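Uncharacterized protein yedD (Klebsiella pneumoniae subsp. pneumoniae, PDB 4HWM) is of unknown function but is probably a bacterial lipoprotein of the YedD-like family, built on a small antiparallel beta-barrel. Local coordinates at residues Ser32-Met35 with Ile40-Leu43; Asp50-Arg55 with Glu111-Lys116. One frame throughout, in Å; residues are numbered along the deposited sequence. Where two conformers were deposited one is given.

Contact 1: residues Ser32-Met35 with Ile40-Leu43; sequences SAMM and IASL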
loop_
_atom_site.group_PDB
_atom_site.type_symbol
_atom_site.label_atom_id
_atom_site.label_comp_id
_atom_site.label_asym_id
_atom_site.label_seq_id
_atom_site.Cartn_x
_atom_site.Cartn_y
_atom_site.Cartn_z
ATOM N N SER A 32 2.418 -4.943 16.220
ATOM C CA SER A 32 1.423 -5.354 17.219
ATOM C C SER A 32 0.007 -5.432 16.653
ATOM O O SER A 32 -0.837 -6.137 17.211
ATOM C CB SER A 32 1.480 -4.415 18.424
ATOM O OG SER A 32 1.123 -3.101 18.068
ATOM N N ALA A 33 -0.265 -4.688 15.563
ATOM C CA ALA A 33 -1.557 -4.711 14.900
ATOM C C ALA A 33 -1.859 -6.017 14.175
ATOM O O ALA A 33 -3.018 -6.329 13.915
ATOM C CB ALA A 33 -1.670 -3.546 13.896
HETATM N N MSE A 34 -0.817 -6.795 13.880
HETATM C CA MSE A 34 -0.955 -7.966 13.049
HETATM C C MSE A 34 -1.147 -9.227 13.868
HETATM O O MSE A 34 -0.945 -9.247 15.083
HETATM C CB MSE A 34 0.250 -8.059 12.141
HETATM C CG MSE A 34 0.362 -6.860 11.167
HETATM SE SE MSE A 34 1.610 -7.134 9.725
HETATM C CE MSE A 34 0.422 -8.041 8.482
HETATM N N MSE A 35 -1.506 -10.287 13.166
HETATM C CA MSE A 35 -1.898 -11.531 13.812
HETATM C C MSE A 35 -0.787 -12.183 14.643
HETATM O O MSE A 35 -1.038 -12.826 15.652
HETATM C CB MSE A 35 -2.458 -12.468 12.734
HETATM C CG MSE A 35 -3.339 -13.563 13.185
HETATM SE SE MSE A 35 -4.849 -12.949 14.229
HETATM C CE MSE A 35 -5.365 -14.718 14.764
ATOM N N ILE A 40 3.842 -9.991 7.874
ATOM C CA ILE A 40 4.471 -8.926 7.098
ATOM C C ILE A 40 3.375 -8.148 6.369
ATOM O O ILE A 40 2.452 -8.733 5.822
ATOM C CB ILE A 40 5.466 -9.501 6.047
ATOM C CG1 ILE A 40 6.551 -10.333 6.716
ATOM C CG2 ILE A 40 6.121 -8.392 5.185
ATOM C CD1 ILE A 40 7.275 -11.269 5.790
ATOM N N ALA A 41 3.484 -6.824 6.352
ATOM C CA ALA A 41 2.674 -5.988 5.498
ATOM C C ALA A 41 3.544 -5.192 4.546
ATOM O O ALA A 41 4.624 -4.724 4.890
ATOM C CB ALA A 41 1.801 -5.058 6.319
ATOM N N SER A 42 3.021 -5.019 3.346
ATOM C CA SER A 42 3.701 -4.273 2.289
ATOM C C SER A 42 2.717 -3.318 1.620
ATOM O O SER A 42 1.519 -3.596 1.524
ATOM C CB SER A 42 4.241 -5.236 1.222
ATOM O OG SER A 42 5.142 -6.175 1.769
ATOM N N LEU A 43 3.256 -2.215 1.120
ATOM C CA LEU A 43 2.468 -1.251 0.354
ATOM C C LEU A 43 3.297 -0.836 -0.854
ATOM O O LEU A 43 4.416 -0.383 -0.700
ATOM C CB LEU A 43 2.130 0.001 1.185
ATOM C CG LEU A 43 1.174 1.007 0.524
ATOM C CD1 LEU A 43 -0.221 0.438 0.343
ATOM C CD2 LEU A 43 1.143 2.306 1.366
#

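Contact 2: residues Asp50-Arg55 with Glu111-Lys116; sequences DTFDCR and EKAWAK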
loop_
_atom_site.group_PDB
_atom_site.type_symbol
_atom_site.label_atom_id
_atom_site.label_comp_id
_atom_site.label_asym_id
_atom_site.label_seq_id
_atom_site.Cartn_x
_atom_site.Cartn_y
_atom_site.Cartn_z
ATOM N N ASP A 50 -1.336 4.652 -8.086
ATOM C CA ASP A 50 -1.922 3.327 -7.862
ATOM C C ASP A 50 -1.198 2.690 -6.670
ATOM O O ASP A 50 -0.013 2.923 -6.447
ATOM C CB ASP A 50 -1.813 2.448 -9.071
ATOM C CG ASP A 50 -2.676 2.910 -10.213
ATOM O OD1 ASP A 50 -3.892 2.723 -10.164
ATOM O OD2 ASP A 50 -2.134 3.495 -11.177
ATOM N N THR A 51 -1.933 1.900 -5.895
ATOM C CA THR A 51 -1.362 1.257 -4.740
ATOM C C THR A 51 -1.698 -0.213 -4.677
ATOM O O THR A 51 -2.616 -0.695 -5.358
ATOM C CB THR A 51 -1.855 1.920 -3.460
ATOM O OG1 THR A 51 -3.240 1.619 -3.293
ATOM C CG2 THR A 51 -1.599 3.470 -3.461
ATOM N N PHE A 52 -0.987 -0.905 -3.798
ATOM C CA PHE A 52 -1.243 -2.325 -3.550
ATOM C C PHE A 52 -0.868 -2.632 -2.125
ATOM O O PHE A 52 0.290 -2.416 -1.731
ATOM C CB PHE A 52 -0.397 -3.169 -4.510
ATOM C CG PHE A 52 -0.848 -4.602 -4.656
ATOM C CD1 PHE A 52 -2.077 -4.896 -5.208
ATOM C CD2 PHE A 52 -0.036 -5.646 -4.246
ATOM C CE1 PHE A 52 -2.461 -6.220 -5.392
ATOM C CE2 PHE A 52 -0.426 -6.953 -4.399
ATOM C CZ PHE A 52 -1.649 -7.241 -4.942
ATOM N N ASP A 53 -1.847 -3.110 -1.358
ATOM C CA ASP A 53 -1.698 -3.369 0.092
ATOM C C ASP A 53 -1.690 -4.886 0.228
ATOM O O ASP A 53 -2.709 -5.502 -0.081
ATOM C CB ASP A 53 -2.881 -2.711 0.815
ATOM C CG ASP A 53 -2.921 -2.983 2.312
ATOM O OD1 ASP A 53 -2.424 -4.023 2.762
ATOM O OD2 ASP A 53 -3.491 -2.140 3.019
ATOM N N CYS A 54 -0.542 -5.463 0.617
ATOM C CA CYS A 54 -0.369 -6.923 0.627
ATOM C C CYS A 54 0.130 -7.328 1.986
ATOM O O CYS A 54 1.180 -6.873 2.418
ATOM C CB CYS A 54 0.612 -7.332 -0.470
ATOM S SG CYS A 54 0.847 -9.089 -0.649
ATOM N N ARG A 55 -0.630 -8.165 2.671
ATOM C CA ARG A 55 -0.288 -8.589 4.023
ATOM C C ARG A 55 -0.270 -10.098 4.052
ATOM O O ARG A 55 -1.077 -10.726 3.406
ATOM C CB ARG A 55 -1.295 -8.043 5.001
ATOM C CG ARG A 55 -1.410 -6.543 4.871
ATOM C CD ARG A 55 -2.282 -5.964 5.894
ATOM N NE ARG A 55 -2.743 -4.627 5.536
ATOM C CZ ARG A 55 -3.297 -3.750 6.351
ATOM N NH1 ARG A 55 -3.502 -4.040 7.634
ATOM N NH2 ARG A 55 -3.697 -2.590 5.857
ATOM N N GLU A 111 5.001 -9.586 -4.960
ATOM C CA GLU A 111 5.386 -9.308 -6.360
ATOM C C GLU A 111 4.469 -10.013 -7.341
ATOM O O GLU A 111 3.982 -9.413 -8.331
ATOM C CB GLU A 111 6.769 -9.846 -6.664
ATOM C CG GLU A 111 7.873 -9.206 -6.006
ATOM C CD GLU A 111 9.209 -9.666 -6.594
ATOM O OE1 GLU A 111 9.431 -10.872 -6.894
ATOM O OE2 GLU A 111 10.058 -8.813 -6.741
ATOM N N LYS A 112 4.209 -11.308 -7.091
ATOM C CA LYS A 112 3.365 -12.112 -7.979
ATOM C C LYS A 112 1.917 -11.628 -7.984
ATOM O O LYS A 112 1.304 -11.505 -9.030
ATOM C CB LYS A 112 3.387 -13.608 -7.589
ATOM C CG LYS A 112 4.629 -14.364 -8.032
ATOM C CD LYS A 112 4.781 -15.702 -7.281
ATOM C CE LYS A 112 5.959 -16.510 -7.834
ATOM N NZ LYS A 112 6.438 -17.573 -6.901
ATOM N N ALA A 113 1.398 -11.342 -6.798
ATOM C CA ALA A 113 0.013 -10.880 -6.675
ATOM C C ALA A 113 -0.164 -9.531 -7.389
ATOM O O ALA A 113 -1.150 -9.314 -8.077
ATOM C CB ALA A 113 -0.406 -10.781 -5.214
ATOM N N TRP A 114 0.829 -8.659 -7.259
ATOM C CA TRP A 114 0.804 -7.346 -7.918
ATOM C C TRP A 114 0.819 -7.495 -9.432
ATOM O O TRP A 114 0.007 -6.875 -10.136
ATOM C CB TRP A 114 2.002 -6.553 -7.444
ATOM C CG TRP A 114 2.357 -5.281 -8.151
ATOM C CD1 TRP A 114 3.570 -4.974 -8.686
ATOM C CD2 TRP A 114 1.548 -4.124 -8.304
ATOM N NE1 TRP A 114 3.557 -3.707 -9.177
ATOM C CE2 TRP A 114 2.348 -3.137 -8.918
ATOM C CE3 TRP A 114 0.255 -3.801 -7.947
ATOM C CZ2 TRP A 114 1.867 -1.865 -9.240
ATOM C CZ3 TRP A 114 -0.218 -2.533 -8.250
ATOM C CH2 TRP A 114 0.597 -1.572 -8.860
ATOM N N ALA A 115 1.710 -8.340 -9.944
ATOM C CA ALA A 115 1.807 -8.513 -11.393
ATOM C C ALA A 115 0.478 -9.039 -11.949
ATOM O O ALA A 115 0.006 -8.608 -12.993
ATOM C CB ALA A 115 2.969 -9.439 -11.741
ATOM N N LYS A 116 -0.152 -9.938 -11.203
ATOM C CA LYS A 116 -1.419 -10.569 -11.579
ATOM C C LYS A 116 -2.558 -9.545 -11.629
ATOM O O LYS A 116 -3.334 -9.483 -12.567
ATOM C CB LYS A 116 -1.691 -11.700 -10.563
ATOM C CG LYS A 116 -3.049 -12.350 -10.568
ATOM C CD LYS A 116 -2.948 -13.806 -10.121
ATOM C CE LYS A 116 -2.328 -13.916 -8.779
ATOM N NZ LYS A 116 -3.192 -13.405 -7.677
#

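Contact 1: residues Ser32-Met35 with Ile40-Leu43
M34, in the irregular chain before strand 40-45, faces the first residues of that strand, the CA atoms of M34 and I40 lying 8.1 Å apart with no hydrogen bond between the two segments. The meeting is made by a single side chain, the selenomethionine M34, which reaches across to the backbone of I40 and the methyl of A41. Its CG stands anti to the carbonyl carbon (chi1 -63°), and a bend at chi3 of 86° turns the terminal methyl over to the strand. There M34 CE comes to 3.4 Å from I40 O. M34 SE lies 3.9 Å from A41 N, an amide already taken, since it bonds to T27 OG1. Strand 40-45 is the second strand of a closed antiparallel barrel, flanked by strands 23-26 and 50-56, and M34 packs at the start of this strand, on the face of A41 that turns to the barrel interior. A41 points its CB at the incoming chain, 3.9 Å from M34 CE and 4.0 Å from M34 SE, whereas the CB of I40 points away. M98 of strand 98-103 touches both M34 and A41, as does R55 of strand 50-56.

Contact 2: residues Asp50-Arg55 with Glu111-Lys116
F52 and W114 carry the packing of helix 108-118 against the outside of the antiparallel beta-barrel. Segments 50-55 and 111-116 have N-to-C directions 142° apart, roughly antiparallel, and axes 9.6 Å apart at closest approach. The tight part is centred on the F52 ring. With CG anti to the backbone N (chi1 -163°), the phenyl extends to the helix backbone and lies beneath W114 CA, which makes a CH-pi contact 4.0 Å from the ring centroid. The far end of the ring reaches A113, F52 CZ lying 3.8 Å from A113 CB. Indole and phenyl run alongside each other, pointing opposite ways: W114 CE3 lies 3.6 Å from F52 CB, and the two six-membered rings are tilted by 47°, an oblique pair. C110, one turn before W114, also touches F52 and forms a disulfide with C54, a covalent tie between the same strand and helix. The solvent side of the helix carries K112, A115 and K116, exposed and not touching the strand. On the face turned to the barrel interior, R55 grips D53 side-on, NE to OD1 and NH2 to OD2, each nearly straight; R55 also pairs with D96. The looser end of the indole is at T51, where W114 CZ3 stands 4.2 Å from T51 O.

In the fold
From the N terminus, the chain runs through strand 23-26 into a loop, and contact 1 closes a loop of four residues, 36-39, where 32-35 meets the start of strand 40-45. Strand 50-56 follows as its antiparallel neighbour, and from it contact 2 spans 55 residues, the five strands from 60-70 to 98-103 among them, before helix 108-118 returns to the strand. The two contacts are therefore in series, neither nested nor crossed, with centres about 15 Å apart. They join through the sheet: S42 N lies 2.8 Å from C54 O, a probable hydrogen bond, and M34 CE packs on R55 CB. The 32-35 loop thus sits on strand 40-45, that strand pairs with 50-56, and helix 108-118 packs on the outer face of 50-56.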